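Tryptophane-5-halogenase (Microbispora sp. ATCC PTA-5024, PDB 5UAO) probably chlorinates a tryptophan of the NAI-107 lanthipeptide at carbon 5, as a flavin-dependent halogenase that binds FAD. Local coordinates at residues E151-V156 / G502-E507; L166-P171 / L523-S528. One frame throughout, in Å; residues are numbered along the deposited sequence.

Interaction 1: residues E151-V156 / G502-E507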
ATOM      1  N   GLU A 151      29.573 -17.111   8.143  1.00 31.23           N
ATOM      2  CA  GLU A 151      30.782 -17.757   7.612  1.00 34.35           C
ATOM      3  C   GLU A 151      31.777 -16.774   7.012  1.00 34.75           C
ATOM      4  O   GLU A 151      32.880 -17.189   6.682  1.00 34.31           O
ATOM      5  CB  GLU A 151      30.422 -18.753   6.522  1.00 38.74           C
ATOM      6  CG  GLU A 151      29.450 -19.824   6.943  1.00 42.20           C
ATOM      7  CD  GLU A 151      30.113 -21.046   7.561  1.00 50.54           C
ATOM      8  OE1 GLU A 151      31.359 -21.191   7.495  1.00 45.25           O
ATOM      9  OE2 GLU A 151      29.342 -21.874   8.089  1.00 57.70           O
ATOM     10  N   ASP A 152      31.427 -15.486   6.863  1.00 31.35           N
ATOM     11  CA  ASP A 152      32.212 -14.536   6.082  1.00 29.08           C
ATOM     12  C   ASP A 152      32.546 -15.101   4.680  1.00 30.07           C
ATOM     13  O   ASP A 152      33.683 -15.013   4.211  1.00 27.83           O
ATOM     14  CB  ASP A 152      33.510 -14.081   6.810  1.00 32.75           C
ATOM     15  CG  ASP A 152      33.226 -13.141   8.001  1.00 38.23           C
ATOM     16  OD1 ASP A 152      32.418 -12.260   7.873  1.00 37.37           O
ATOM     17  OD2 ASP A 152      33.776 -13.312   9.107  1.00 46.02           O
ATOM     18  N   ARG A 153      31.541 -15.637   3.991  1.00 29.45           N
ATOM     19  CA  ARG A 153      31.746 -16.170   2.648  1.00 29.35           C
ATOM     20  C   ARG A 153      30.658 -15.603   1.758  1.00 28.86           C
ATOM     21  O   ARG A 153      29.702 -14.966   2.259  1.00 27.86           O
ATOM     22  CB  ARG A 153      31.705 -17.723   2.714  1.00 30.20           C
ATOM     23  CG  ARG A 153      33.010 -18.331   3.204  1.00 29.65           C
ATOM     24  CD  ARG A 153      32.836 -19.810   3.462  1.00 36.90           C
ATOM     25  NE  ARG A 153      33.990 -20.362   4.156  1.00 39.11           N
ATOM     26  CZ  ARG A 153      35.173 -20.568   3.603  1.00 42.68           C
ATOM     27  NH1 ARG A 153      35.381 -20.281   2.332  1.00 46.04           N
ATOM     28  NH2 ARG A 153      36.174 -21.045   4.343  1.00 47.16           N
ATOM     29  N   VAL A 154      30.774 -15.820   0.455  1.00 25.47           N
ATOM     30  CA  VAL A 154      29.832 -15.286  -0.518  1.00 26.98           C
ATOM     31  C   VAL A 154      29.382 -16.427  -1.447  1.00 27.10           C
ATOM     32  O   VAL A 154      30.119 -17.383  -1.615  1.00 31.04           O
ATOM     33  CB  VAL A 154      30.418 -14.115  -1.336  1.00 27.39           C
ATOM     34  CG1 VAL A 154      30.805 -12.927  -0.469  1.00 28.28           C
ATOM     35  CG2 VAL A 154      31.655 -14.533  -2.153  1.00 30.13           C
ATOM     36  N   PRO A 155      28.181 -16.331  -2.035  1.00 29.32           N
ATOM     37  CA  PRO A 155      27.599 -17.496  -2.726  1.00 30.72           C
ATOM     38  C   PRO A 155      28.119 -17.620  -4.207  1.00 30.26           C
ATOM     39  O   PRO A 155      27.376 -17.483  -5.197  1.00 28.50           O
ATOM     40  CB  PRO A 155      26.101 -17.235  -2.579  1.00 30.53           C
ATOM     41  CG  PRO A 155      25.976 -15.711  -2.636  1.00 28.21           C
ATOM     42  CD  PRO A 155      27.193 -15.223  -1.919  1.00 30.72           C
ATOM     43  N   VAL A 156      29.430 -17.778  -4.298  1.00 33.44           N
ATOM     44  CA  VAL A 156      30.144 -17.901  -5.565  1.00 34.93           C
ATOM     45  C   VAL A 156      31.050 -19.109  -5.337  1.00 37.62           C
ATOM     46  O   VAL A 156      31.556 -19.302  -4.210  1.00 33.77           O
ATOM     47  CB  VAL A 156      30.978 -16.662  -5.917  1.00 36.33           C
ATOM     48  CG1 VAL A 156      31.654 -16.820  -7.306  1.00 36.55           C
ATOM     49  CG2 VAL A 156      30.121 -15.403  -5.914  1.00 34.19           C
ATOM     50  N   GLY A 502      31.143 -21.463   0.060  1.00 35.58           N
ATOM     51  CA  GLY A 502      31.284 -20.251  -0.735  1.00 30.79           C
ATOM     52  C   GLY A 502      32.701 -19.738  -0.694  1.00 28.54           C
ATOM     53  O   GLY A 502      33.433 -19.962   0.252  1.00 29.89           O
ATOM     54  N   LEU A 503      33.098 -19.036  -1.729  1.00 33.13           N
ATOM     55  CA  LEU A 503      34.418 -18.395  -1.760  1.00 33.50           C
ATOM     56  C   LEU A 503      34.480 -17.265  -0.686  1.00 31.25           C
ATOM     57  O   LEU A 503      33.464 -16.783  -0.204  1.00 28.70           O
ATOM     58  CB  LEU A 503      34.699 -17.852  -3.168  1.00 35.09           C
ATOM     59  CG  LEU A 503      34.759 -18.903  -4.328  1.00 36.35           C
ATOM     60  CD1 LEU A 503      35.044 -18.220  -5.635  1.00 39.95           C
ATOM     61  CD2 LEU A 503      35.815 -19.949  -4.058  1.00 41.02           C
ATOM     62  N   ARG A 504      35.678 -16.905  -0.312  1.00 29.80           N
ATOM     63  CA  ARG A 504      35.918 -15.621   0.332  1.00 32.62           C
ATOM     64  C   ARG A 504      35.629 -14.565  -0.634  1.00 32.65           C
ATOM     65  O   ARG A 504      35.875 -14.767  -1.847  1.00 29.09           O
ATOM     66  CB  ARG A 504      37.345 -15.499   0.757  1.00 33.20           C
ATOM     67  CG  ARG A 504      37.663 -16.503   1.844  1.00 37.51           C
ATOM     68  CD  ARG A 504      36.896 -16.264   3.131  1.00 38.73           C
ATOM     69  NE  ARG A 504      37.341 -17.248   4.126  1.00 43.58           N
ATOM     70  CZ  ARG A 504      36.692 -17.549   5.259  1.00 46.84           C
ATOM     71  NH1 ARG A 504      35.560 -16.952   5.605  1.00 44.26           N
ATOM     72  NH2 ARG A 504      37.189 -18.457   6.074  1.00 52.47           N
ATOM     73  N   GLN A 505      35.222 -13.387  -0.136  1.00 27.31           N
ATOM     74  CA  GLN A 505      34.774 -12.330  -1.075  1.00 28.10           C
ATOM     75  C   GLN A 505      35.864 -11.915  -2.067  1.00 28.26           C
ATOM     76  O   GLN A 505      35.597 -11.631  -3.256  1.00 26.76           O
ATOM     77  CB  GLN A 505      34.190 -11.117  -0.307  1.00 29.43           C
ATOM     78  CG  GLN A 505      33.983  -9.940  -1.182  1.00 28.53           C
ATOM     79  CD  GLN A 505      33.235  -8.741  -0.571  1.00 29.02           C
ATOM     80  OE1 GLN A 505      33.176  -8.484   0.664  1.00 29.78           O
ATOM     81  NE2 GLN A 505      32.750  -7.976  -1.449  1.00 24.42           N
ATOM     82  N   SER A 506      37.089 -11.818  -1.587  1.00 28.05           N
ATOM     83  CA  SER A 506      38.092 -11.153  -2.334  1.00 29.30           C
ATOM     84  C   SER A 506      38.362 -11.969  -3.673  1.00 33.27           C
ATOM     85  O   SER A 506      38.453 -11.372  -4.791  1.00 32.14           O
ATOM     86  CB  SER A 506      39.360 -11.008  -1.473  1.00 32.47           C
ATOM     87  OG  SER A 506      40.360 -10.345  -2.253  1.00 40.42           O
ATOM     88  N   GLU A 507      38.360 -13.298  -3.560  1.00 32.25           N
ATOM     89  CA  GLU A 507      38.508 -14.203  -4.731  1.00 38.28           C
ATOM     90  C   GLU A 507      37.338 -14.059  -5.727  1.00 40.32           C
ATOM     91  O   GLU A 507      37.503 -14.013  -6.954  1.00 32.24           O
ATOM     92  CB  GLU A 507      38.593 -15.665  -4.275  1.00 43.17           C
ATOM     93  CG  GLU A 507      39.044 -16.602  -5.418  1.00 47.56           C
ATOM     94  CD  GLU A 507      39.235 -18.056  -4.988  1.00 52.20           C
ATOM     95  OE1 GLU A 507      39.441 -18.309  -3.765  1.00 48.12           O
ATOM     96  OE2 GLU A 507      39.153 -18.956  -5.883  1.00 52.92           O
TER
HETATM   97  O   HOH W   1      34.612 -12.829   2.417  1.00 31.38           O

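Interaction 2: residues L166-P171 / L523-S528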
ATOM      1  N   LEU A 166      25.666 -17.888  -7.426  1.00 33.38           N
ATOM      2  CA  LEU A 166      24.275 -17.743  -7.072  1.00 32.41           C
ATOM      3  C   LEU A 166      23.832 -16.324  -6.695  1.00 29.12           C
ATOM      4  O   LEU A 166      22.739 -16.128  -6.169  1.00 33.02           O
ATOM      5  CB  LEU A 166      23.954 -18.696  -5.947  1.00 34.35           C
ATOM      6  CG  LEU A 166      24.379 -20.165  -6.162  1.00 35.37           C
ATOM      7  CD1 LEU A 166      23.895 -20.983  -4.982  1.00 37.59           C
ATOM      8  CD2 LEU A 166      23.794 -20.740  -7.445  1.00 36.02           C
ATOM      9  N   MET A 167      24.649 -15.349  -7.012  1.00 30.90           N
ATOM     10  CA  MET A 167      24.332 -13.941  -6.733  1.00 32.28           C
ATOM     11  C   MET A 167      23.032 -13.516  -7.425  1.00 34.25           C
ATOM     12  O   MET A 167      22.248 -12.715  -6.906  1.00 31.89           O
ATOM     13  CB  MET A 167      25.520 -13.060  -7.130  1.00 31.24           C
ATOM     14  CG  MET A 167      26.813 -13.288  -6.276  1.00 29.73           C
ATOM     15  SD  MET A 167      26.754 -12.756  -4.529  1.00 31.36           S
ATOM     16  CE  MET A 167      27.050 -11.022  -4.809  1.00 31.80           C
ATOM     17  N   LYS A 168      22.757 -14.116  -8.575  1.00 33.20           N
ATOM     18  CA  LYS A 168      21.552 -13.758  -9.337  1.00 36.70           C
ATOM     19  C   LYS A 168      20.267 -14.207  -8.678  1.00 35.53           C
ATOM     20  O   LYS A 168      19.193 -13.687  -8.995  1.00 36.50           O
ATOM     21  CB  LYS A 168      21.634 -14.312 -10.758  1.00 40.74           C
ATOM     22  CG  LYS A 168      21.537 -15.847 -10.825  1.00 43.39           C
ATOM     23  CD  LYS A 168      21.601 -16.311 -12.284  1.00 46.98           C
ATOM     24  CE  LYS A 168      20.205 -16.398 -12.869  1.00 53.29           C
ATOM     25  NZ  LYS A 168      20.109 -17.515 -13.854  1.00 55.68           N
ATOM     26  N   TYR A 169      20.378 -15.136  -7.737  1.00 34.54           N
ATOM     27  CA  TYR A 169      19.237 -15.648  -7.015  1.00 31.57           C
ATOM     28  C   TYR A 169      19.032 -14.980  -5.677  1.00 31.29           C
ATOM     29  O   TYR A 169      17.999 -15.161  -5.072  1.00 29.71           O
ATOM     30  CB  TYR A 169      19.368 -17.210  -6.819  1.00 35.26           C
ATOM     31  CG  TYR A 169      19.457 -17.956  -8.166  1.00 34.89           C
ATOM     32  CD1 TYR A 169      18.445 -17.798  -9.145  1.00 40.70           C
ATOM     33  CD2 TYR A 169      20.518 -18.765  -8.461  1.00 37.35           C
ATOM     34  CE1 TYR A 169      18.527 -18.447 -10.376  1.00 42.89           C
ATOM     35  CE2 TYR A 169      20.633 -19.408  -9.687  1.00 39.83           C
ATOM     36  CZ  TYR A 169      19.620 -19.256 -10.645  1.00 44.16           C
ATOM     37  OH  TYR A 169      19.720 -19.849 -11.893  1.00 50.09           O
ATOM     38  N   LEU A 170      20.036 -14.275  -5.146  1.00 30.90           N
ATOM     39  CA  LEU A 170      19.975 -13.766  -3.760  1.00 29.53           C
ATOM     40  C   LEU A 170      20.321 -12.240  -3.726  1.00 32.66           C
ATOM     41  O   LEU A 170      21.464 -11.847  -3.924  1.00 29.76           O
ATOM     42  CB  LEU A 170      21.002 -14.524  -2.908  1.00 29.26           C
ATOM     43  CG  LEU A 170      20.902 -16.064  -2.792  1.00 32.99           C
ATOM     44  CD1 LEU A 170      22.153 -16.721  -2.218  1.00 32.75           C
ATOM     45  CD2 LEU A 170      19.744 -16.430  -1.930  1.00 32.39           C
ATOM     46  N   PRO A 171      19.337 -11.385  -3.470  1.00 30.56           N
ATOM     47  CA  PRO A 171      19.516  -9.910  -3.504  1.00 28.69           C
ATOM     48  C   PRO A 171      20.668  -9.440  -2.620  1.00 23.56           C
ATOM     49  O   PRO A 171      20.860  -9.994  -1.541  1.00 26.87           O
ATOM     50  CB  PRO A 171      18.193  -9.403  -3.003  1.00 27.34           C
ATOM     51  CG  PRO A 171      17.234 -10.431  -3.508  1.00 32.11           C
ATOM     52  CD  PRO A 171      17.927 -11.744  -3.253  1.00 34.21           C
ATOM     53  N   LEU A 523      22.152  -9.154 -14.652  1.00 32.43           N
ATOM     54  CA  LEU A 523      21.270  -8.111 -15.205  1.00 37.80           C
ATOM     55  C   LEU A 523      20.335  -8.541 -16.351  1.00 36.33           C
ATOM     56  O   LEU A 523      19.323  -7.911 -16.579  1.00 41.32           O
ATOM     57  CB  LEU A 523      22.094  -6.898 -15.577  1.00 38.29           C
ATOM     58  CG  LEU A 523      22.812  -6.300 -14.338  1.00 36.66           C
ATOM     59  CD1 LEU A 523      23.964  -5.406 -14.785  1.00 40.35           C
ATOM     60  CD2 LEU A 523      21.891  -5.527 -13.455  1.00 38.55           C
ATOM     61  N   SER A 524      20.631  -9.635 -17.022  1.00 39.06           N
ATOM     62  CA  SER A 524      19.794 -10.032 -18.147  1.00 46.22           C
ATOM     63  C   SER A 524      18.927 -11.242 -17.856  1.00 46.47           C
ATOM     64  O   SER A 524      17.809 -11.305 -18.337  1.00 50.66           O
ATOM     65  CB  SER A 524      20.664 -10.339 -19.349  1.00 47.23           C
ATOM     66  OG  SER A 524      21.538 -11.413 -19.060  1.00 58.46           O
ATOM     67  N   ASP A 525      19.424 -12.188 -17.059  1.00 39.96           N
ATOM     68  CA  ASP A 525      18.745 -13.478 -16.898  1.00 46.91           C
ATOM     69  C   ASP A 525      17.328 -13.337 -16.328  1.00 44.33           C
ATOM     70  O   ASP A 525      17.075 -12.625 -15.318  1.00 44.15           O
ATOM     71  CB  ASP A 525      19.608 -14.401 -16.047  1.00 53.73           C
ATOM     72  CG  ASP A 525      19.305 -15.861 -16.248  1.00 71.33           C
ATOM     73  OD1 ASP A 525      18.153 -16.308 -15.995  1.00 80.82           O
ATOM     74  OD2 ASP A 525      20.260 -16.586 -16.616  1.00 84.97           O
ATOM     75  N   SER A 526      16.372 -14.033 -16.962  1.00 43.98           N
ATOM     76  CA  SER A 526      14.957 -13.923 -16.551  1.00 47.71           C
ATOM     77  C   SER A 526      14.740 -14.462 -15.170  1.00 39.56           C
ATOM     78  O   SER A 526      13.815 -14.032 -14.508  1.00 43.06           O
ATOM     79  CB  SER A 526      13.971 -14.614 -17.541  1.00 53.70           C
ATOM     80  OG  SER A 526      14.485 -15.864 -17.986  1.00 60.14           O
ATOM     81  N   ASP A 527      15.609 -15.387 -14.735  1.00 41.58           N
ATOM     82  CA  ASP A 527      15.639 -15.964 -13.353  1.00 48.66           C
ATOM     83  C   ASP A 527      16.280 -15.062 -12.247  1.00 44.06           C
ATOM     84  O   ASP A 527      16.310 -15.433 -11.049  1.00 39.52           O
ATOM     85  CB  ASP A 527      16.462 -17.275 -13.359  1.00 48.35           C
ATOM     86  CG  ASP A 527      15.602 -18.540 -13.473  1.00 67.26           C
ATOM     87  OD1 ASP A 527      14.433 -18.470 -13.965  1.00 72.34           O
ATOM     88  OD2 ASP A 527      16.120 -19.637 -13.108  1.00 74.60           O
ATOM     89  N   SER A 528      16.843 -13.942 -12.646  1.00 36.97           N
ATOM     90  CA  SER A 528      17.650 -13.137 -11.705  1.00 35.43           C
ATOM     91  C   SER A 528      16.789 -12.141 -10.965  1.00 35.48           C
ATOM     92  O   SER A 528      15.876 -11.539 -11.524  1.00 35.66           O
ATOM     93  CB  SER A 528      18.772 -12.428 -12.431  1.00 34.86           C
ATOM     94  OG  SER A 528      19.352 -11.401 -11.651  1.00 32.49           O
TER

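Interaction 1: residues E151-V156 / G502-E507
The backbone carbonyl of Asp152 is gripped twice: NH1 of Arg504 reaches O of Asp152 at 3.0 Å, standing well above the carbonyl plane, and a water that donates to the same oxygen accepts from the backbone N of Gln505. Asp152 O lies almost in the plane of the Arg504 guanidinium, and the bond is fairly straight at 157°. The same NH1 also approaches O of Glu151, but that bond is bent and weak. Arg504 gets there by folding back at chi2 (-65°), although its CB starts away from the partner segment. Two helix ends meet here: helix 144-151 closes in a Schellman motif, with Asp152 at positive phi, and Arg504 occupies the N-cap position of helix 505-514. Arg153, extended from CG to NE, lays its guanidinium on that of Arg504 in an offset stack, centres 3.8 Å apart and planes at 23°. The like charges probably tolerate this because each group points its N-H bonds at carbonyls around its rim: Arg153 NH1 donates to O of Gly502 at 2.9 Å, nearly in line with the C=O bond. Beyond the arginines the backbones exchange two further bonds, Val154 N to Leu503 O and Leu503 N to Val156 O, each 2.9 Å, on both sides of the inverse gamma turn centred on Pro155. Behind them Val154 CG1 rests on CB of Gln505 at 3.8 Å, and Val156 CG1 meets CD1 of Leu503, while Trp101 of strand 100-102 packs against both valines.

Interaction 2: residues L166-P171 / L523-S528
Lys168 sends its ammonium across to the carboxylate of Asp525, NZ standing 2.9 Å from OD2 in a salt bridge. The acceptor segment leaves helix 517-524 at Asp525 and folds into a type I beta turn ending at Ser528, with an Asx turn inside it: OD1 of Asp525 uses its anti lone pair to take the backbone N-H of Asp527 at 3.0 Å. One carboxylate thus holds its own turn and the lysine together. With an alanine at Asp525, the Lys168 ammonium is likely to lose its salt-bridge mate and the N-H of Asp527 its side-chain acceptor. The close-packed part lies at the buried pair Lys168 and Ser528, where CA of Ser528 comes 3.2 Å from O of Lys168 in a CA-H...O contact, and CB of Lys168 lies 3.8 Å from Ser528 OG. That hydroxyl has its stronger partner in Leu522 O. With chi1 at 69°, CG of Lys168 sits between the backbone N and carbonyl carbon, and covers the centre of one face of the Tyr169 ring. The solvent side is looser. There exposed Asp527 crosses Tyr169 with its carboxylate steeply turned to the ring, and its OD2 stays 4.6 Å from Lys168 NZ, too far for a salt bridge. The lysine chain, bent at chi3 and chi4, brings NZ back to donate to OH of Tyr169 at 3.1 Å.

The two contacts show how segments some 350 residues apart in sequence can be tied to one neighbourhood. In interaction 1 the loop before strand 156-159 meets the start of helix 505-514; in interaction 2 the loop after strand 162-165 meets the turn following helix 517-524, the next in the chain. Their centres lie about 17 Å apart, yet the loops touch: Pro155 O probably accepts from Leu166 N, and Met167 packs on Pro155 and Val156. Both are partly buried. Interaction 1 covers roughly twice the surface and relies on backbone carbonyls and stacked arginines, with valines on its inner side; interaction 2 pairs one salt bridge near solvent with close packing at the buried Lys168 and Ser528.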